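Local coordinates for protein ferredoxin NADP reductase (Plasmodium falciparum, PDB 3JQQ) that uses FAD to pass electrons between ferredoxin and NADP(H) in the apicoplast, and may serve the last step of isoprenoid precursor synthesis, at residues B[9-23]-B[142-156]. The protein carries 1 engineered substitution. Sequence-based numbering, arbitrary orientation.
Sequences LYTVKNPLKCKIVDK and IKNLKINDDIYLTGA
K23 runs fully extended to the C-terminal end of helix 137-144, where its NZ donates to three backbone oxygens: I142 O at 3.0 Å and K143 O at 2.6 Å at the helix end, and L145 O at 2.8 Å just past it. The amine lies in the carbonyl planes of I142 and L145 but well above that of K143, and its place here is consistent with a favourable meeting of positive charge and helix dipole. Next to it, I20 packs against the loop that leads into strand 150-157. Its CD1 rests 3.9 Å from CG2 of I151, and its CG2 approaches CD1 of I147, while its backbone N donates to D149 O and its O accepts from N148 N, both residues of the type II turn K146-D149. On the same side of the sheet, C18 and L153 pack closely, with C18 CB 3.6 Å from L153 CD2.

On the other face, the ends of K17, K19 and D150 form the looser side, more open to solvent. There K17 NZ and K19 NZ reach D150 OD1 from opposite faces of the carboxylate, each at 2.9 Å; a bend at chi2 (-69°) helps bring K19 NZ to N148 O as well. Y152 is buried beside them, and the aliphatic part of K17 lies alongside its ring, CB 3.7 Å from CE2.

Paired antiparallel backbone bonds join L16 with L153 and C18 with I151, and farther along L9 and Y10 form a classic bulge opposite G155. Strands 16-25 and 150-157 are neighbours in the antiparallel barrel of the FAD-binding domain: 150-157 continues the sheet to strand 53-56, whose C54 and I56 touch L153, and 16-25 continues it to strand 35-41, while I142 of helix 137-144 packs on I118 and I120 of strand 114-123.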
# COMPACT_ATOMS: atom_id res chain seq x y z
N LEU B 9 20.85 13.99 8.12
CA LEU B 9 21.96 14.79 7.63
C LEU B 9 21.47 15.62 6.46
O LEU B 9 21.83 16.79 6.32
CB LEU B 9 23.11 13.88 7.18
CG LEU B 9 24.24 13.65 8.19
CD1 LEU B 9 23.68 13.43 9.59
CD2 LEU B 9 25.11 12.47 7.77
N TYR B 10 20.65 15.01 5.61
CA TYR B 10 20.04 15.71 4.50
C TYR B 10 18.53 15.71 4.63
O TYR B 10 17.92 14.69 4.95
CB TYR B 10 20.49 15.10 3.17
CG TYR B 10 21.99 15.19 3.00
CD1 TYR B 10 22.80 14.10 3.28
CD2 TYR B 10 22.59 16.38 2.60
CE1 TYR B 10 24.17 14.18 3.14
CE2 TYR B 10 23.96 16.47 2.46
CZ TYR B 10 24.74 15.37 2.73
OH TYR B 10 26.11 15.46 2.60
N THR B 11 17.94 16.87 4.39
CA THR B 11 16.51 17.06 4.57
C THR B 11 15.90 17.60 3.29
O THR B 11 16.59 17.80 2.29
CB THR B 11 16.23 18.04 5.71
OG1 THR B 11 16.62 19.36 5.31
CG2 THR B 11 17.00 17.64 6.96
N VAL B 12 14.60 17.85 3.33
CA VAL B 12 13.91 18.44 2.19
C VAL B 12 14.40 19.87 2.00
O VAL B 12 14.27 20.44 0.91
CB VAL B 12 12.39 18.44 2.41
CG1 VAL B 12 11.67 18.35 1.08
CG2 VAL B 12 11.98 17.29 3.31
N LYS B 13 14.97 20.44 3.06
CA LYS B 13 15.51 21.80 3.02
C LYS B 13 16.89 21.83 2.38
O LYS B 13 17.20 22.73 1.59
CB LYS B 13 15.57 22.40 4.42
CG LYS B 13 14.21 22.76 5.01
CD LYS B 13 14.37 23.51 6.33
CE LYS B 13 15.21 22.72 7.33
NZ LYS B 13 15.43 23.45 8.61
N ASN B 14 17.73 20.86 2.72
CA ASN B 14 19.05 20.73 2.10
C ASN B 14 19.28 19.32 1.54
O ASN B 14 20.03 18.54 2.13
CB ASN B 14 20.17 21.11 3.07
CG ASN B 14 20.41 20.05 4.14
OD1 ASN B 14 19.47 19.40 4.61
ND2 ASN B 14 21.67 19.88 4.53
N PRO B 15 18.65 19.00 0.40
CA PRO B 15 18.85 17.67 -0.17
C PRO B 15 20.23 17.54 -0.80
O PRO B 15 20.80 18.54 -1.24
CB PRO B 15 17.77 17.61 -1.25
CG PRO B 15 17.61 19.02 -1.69
CD PRO B 15 17.82 19.86 -0.46
N LEU B 16 20.77 16.33 -0.81
CA LEU B 16 22.07 16.08 -1.43
C LEU B 16 21.92 15.76 -2.91
O LEU B 16 21.19 14.84 -3.30
CB LEU B 16 22.80 14.93 -0.72
CG LEU B 16 24.17 14.54 -1.29
CD1 LEU B 16 25.13 15.72 -1.23
CD2 LEU B 16 24.75 13.34 -0.55
N LYS B 17 22.60 16.55 -3.74
CA LYS B 17 22.60 16.37 -5.19
C LYS B 17 23.48 15.18 -5.57
O LYS B 17 24.67 15.16 -5.27
CB LYS B 17 23.12 17.63 -5.87
CG LYS B 17 23.21 17.56 -7.39
CD LYS B 17 23.69 18.88 -7.97
CE LYS B 17 23.61 18.91 -9.48
NZ LYS B 17 24.51 17.91 -10.12
N CYS B 18 22.88 14.19 -6.23
CA CYS B 18 23.60 12.97 -6.59
C CYS B 18 23.51 12.70 -8.09
O CYS B 18 22.81 13.40 -8.82
CB CYS B 18 23.04 11.77 -5.82
SG CYS B 18 23.18 11.89 -4.03
N LYS B 19 24.23 11.67 -8.53
CA LYS B 19 24.22 11.27 -9.94
C LYS B 19 23.78 9.82 -10.13
O LYS B 19 24.15 8.94 -9.36
CB LYS B 19 25.61 11.46 -10.56
CG LYS B 19 25.95 12.89 -10.96
CD LYS B 19 25.11 13.33 -12.15
CE LYS B 19 25.63 14.65 -12.72
NZ LYS B 19 24.67 15.24 -13.71
N ILE B 20 23.00 9.59 -11.18
CA ILE B 20 22.65 8.25 -11.62
C ILE B 20 23.81 7.62 -12.38
O ILE B 20 24.22 8.12 -13.43
CB ILE B 20 21.42 8.29 -12.55
CG1 ILE B 20 20.19 8.78 -11.78
CG2 ILE B 20 21.18 6.92 -13.17
CD1 ILE B 20 19.88 7.97 -10.54
N VAL B 21 24.34 6.52 -11.85
CA VAL B 21 25.43 5.79 -12.52
C VAL B 21 24.90 4.66 -13.39
O VAL B 21 25.36 4.46 -14.52
CB VAL B 21 26.43 5.22 -11.51
CG1 VAL B 21 27.44 4.33 -12.21
CG2 VAL B 21 27.13 6.35 -10.77
N ASP B 22 23.94 3.90 -12.87
CA ASP B 22 23.30 2.85 -13.65
C ASP B 22 21.82 2.74 -13.29
O ASP B 22 21.38 3.20 -12.23
CB ASP B 22 24.01 1.50 -13.44
CG ASP B 22 24.01 0.64 -14.70
OD1 ASP B 22 23.29 0.98 -15.67
OD2 ASP B 22 24.72 -0.38 -14.72
N LYS B 23 21.06 2.15 -14.21
CA LYS B 23 19.63 1.98 -14.05
C LYS B 23 19.30 0.63 -14.68
O LYS B 23 19.45 0.45 -15.89
CB LYS B 23 18.89 3.11 -14.76
CG LYS B 23 17.37 3.07 -14.63
CD LYS B 23 16.73 4.16 -15.48
CE LYS B 23 15.22 4.01 -15.53
NZ LYS B 23 14.58 5.03 -16.40
N ILE B 142 11.24 8.26 -11.95
CA ILE B 142 12.26 7.23 -12.08
C ILE B 142 12.18 6.56 -13.44
O ILE B 142 13.20 6.28 -14.07
CB ILE B 142 12.12 6.16 -10.99
CG1 ILE B 142 12.31 6.80 -9.61
CG2 ILE B 142 13.12 5.03 -11.21
CD1 ILE B 142 11.67 6.01 -8.49
N LYS B 143 10.96 6.33 -13.89
CA LYS B 143 10.71 5.73 -15.20
C LYS B 143 11.50 6.50 -16.24
O LYS B 143 12.19 5.91 -17.07
CB LYS B 143 9.22 5.84 -15.53
CG LYS B 143 8.63 4.66 -16.27
CD LYS B 143 9.37 4.33 -17.55
CE LYS B 143 8.52 3.42 -18.43
NZ LYS B 143 9.32 2.32 -19.03
N ASN B 144 11.40 7.82 -16.17
CA ASN B 144 12.00 8.71 -17.16
C ASN B 144 13.47 9.04 -16.91
O ASN B 144 14.12 9.68 -17.74
CB ASN B 144 11.17 10.00 -17.27
CG ASN B 144 9.78 9.74 -17.81
OD1 ASN B 144 9.61 9.20 -18.91
ND2 ASN B 144 8.76 10.13 -17.05
N LEU B 145 14.01 8.61 -15.77
CA LEU B 145 15.40 8.90 -15.43
C LEU B 145 16.40 8.36 -16.45
O LEU B 145 16.28 7.22 -16.91
CB LEU B 145 15.75 8.36 -14.04
CG LEU B 145 15.57 9.29 -12.83
CD1 LEU B 145 15.82 8.54 -11.53
CD2 LEU B 145 16.49 10.50 -12.94
N LYS B 146 17.39 9.18 -16.79
CA LYS B 146 18.47 8.77 -17.66
C LYS B 146 19.77 8.62 -16.87
O LYS B 146 19.93 9.19 -15.79
CB LYS B 146 18.68 9.78 -18.79
CG LYS B 146 17.49 9.96 -19.72
CD LYS B 146 17.84 10.93 -20.84
CE LYS B 146 16.67 11.14 -21.80
NZ LYS B 146 15.54 11.86 -21.16
N ILE B 147 20.70 7.85 -17.44
CA ILE B 147 22.04 7.74 -16.90
C ILE B 147 22.70 9.12 -16.85
O ILE B 147 22.66 9.88 -17.83
CB ILE B 147 22.88 6.74 -17.74
CG1 ILE B 147 22.87 5.35 -17.08
CG2 ILE B 147 24.31 7.23 -17.91
CD1 ILE B 147 21.51 4.92 -16.60
N ASN B 148 23.28 9.46 -15.70
CA ASN B 148 23.92 10.76 -15.46
C ASN B 148 22.97 11.92 -15.15
O ASN B 148 23.40 13.07 -15.08
CB ASN B 148 24.88 11.14 -16.60
CG ASN B 148 25.96 12.12 -16.15
OD1 ASN B 148 26.16 13.17 -16.76
ND2 ASN B 148 26.64 11.78 -15.06
N ASP B 149 21.69 11.63 -14.96
CA ASP B 149 20.74 12.64 -14.49
C ASP B 149 21.01 12.99 -13.03
O ASP B 149 21.57 12.19 -12.28
CB ASP B 149 19.30 12.15 -14.63
CG ASP B 149 18.72 12.42 -16.00
OD1 ASP B 149 19.45 12.95 -16.86
OD2 ASP B 149 17.53 12.09 -16.21
N ASP B 150 20.60 14.20 -12.63
CA ASP B 150 20.63 14.59 -11.23
C ASP B 150 19.49 13.91 -10.46
O ASP B 150 18.38 13.79 -10.97
CB ASP B 150 20.48 16.12 -11.09
CG ASP B 150 21.73 16.87 -11.54
OD1 ASP B 150 22.78 16.24 -11.73
OD2 ASP B 150 21.64 18.11 -11.68
N ILE B 151 19.78 13.46 -9.25
CA ILE B 151 18.74 12.97 -8.35
C ILE B 151 19.06 13.46 -6.93
O ILE B 151 20.21 13.42 -6.50
CB ILE B 151 18.61 11.43 -8.39
CG1 ILE B 151 17.39 10.98 -7.59
CG2 ILE B 151 19.88 10.76 -7.88
CD1 ILE B 151 17.13 9.48 -7.65
N TYR B 152 18.03 13.94 -6.23
CA TYR B 152 18.24 14.58 -4.93
C TYR B 152 17.75 13.73 -3.76
O TYR B 152 16.57 13.39 -3.66
CB TYR B 152 17.59 15.97 -4.91
CG TYR B 152 18.22 16.94 -5.89
CD1 TYR B 152 17.91 16.89 -7.25
CD2 TYR B 152 19.11 17.92 -5.47
CE1 TYR B 152 18.48 17.78 -8.15
CE2 TYR B 152 19.68 18.81 -6.36
CZ TYR B 152 19.36 18.73 -7.70
OH TYR B 152 19.93 19.62 -8.59
N LEU B 153 18.69 13.39 -2.87
CA LEU B 153 18.44 12.51 -1.73
C LEU B 153 18.31 13.26 -0.41
O LEU B 153 18.95 14.29 -0.20
CB LEU B 153 19.58 11.49 -1.58
CG LEU B 153 19.71 10.26 -2.49
CD1 LEU B 153 18.38 9.55 -2.68
CD2 LEU B 153 20.32 10.62 -3.84
N THR B 154 17.48 12.72 0.48
CA THR B 154 17.43 13.13 1.88
C THR B 154 17.74 11.90 2.73
O THR B 154 17.66 10.77 2.24
CB THR B 154 16.04 13.64 2.27
OG1 THR B 154 15.11 12.55 2.28
CG2 THR B 154 15.56 14.71 1.30
N GLY B 155 18.11 12.10 3.99
CA GLY B 155 18.36 10.97 4.90
C GLY B 155 19.67 11.06 5.66
O GLY B 155 20.33 12.10 5.65
N ALA B 156 20.06 9.97 6.32
CA ALA B 156 19.30 8.72 6.31
C ALA B 156 18.06 8.78 7.19
O ALA B 156 17.89 9.71 7.97
CB ALA B 156 20.19 7.56 6.72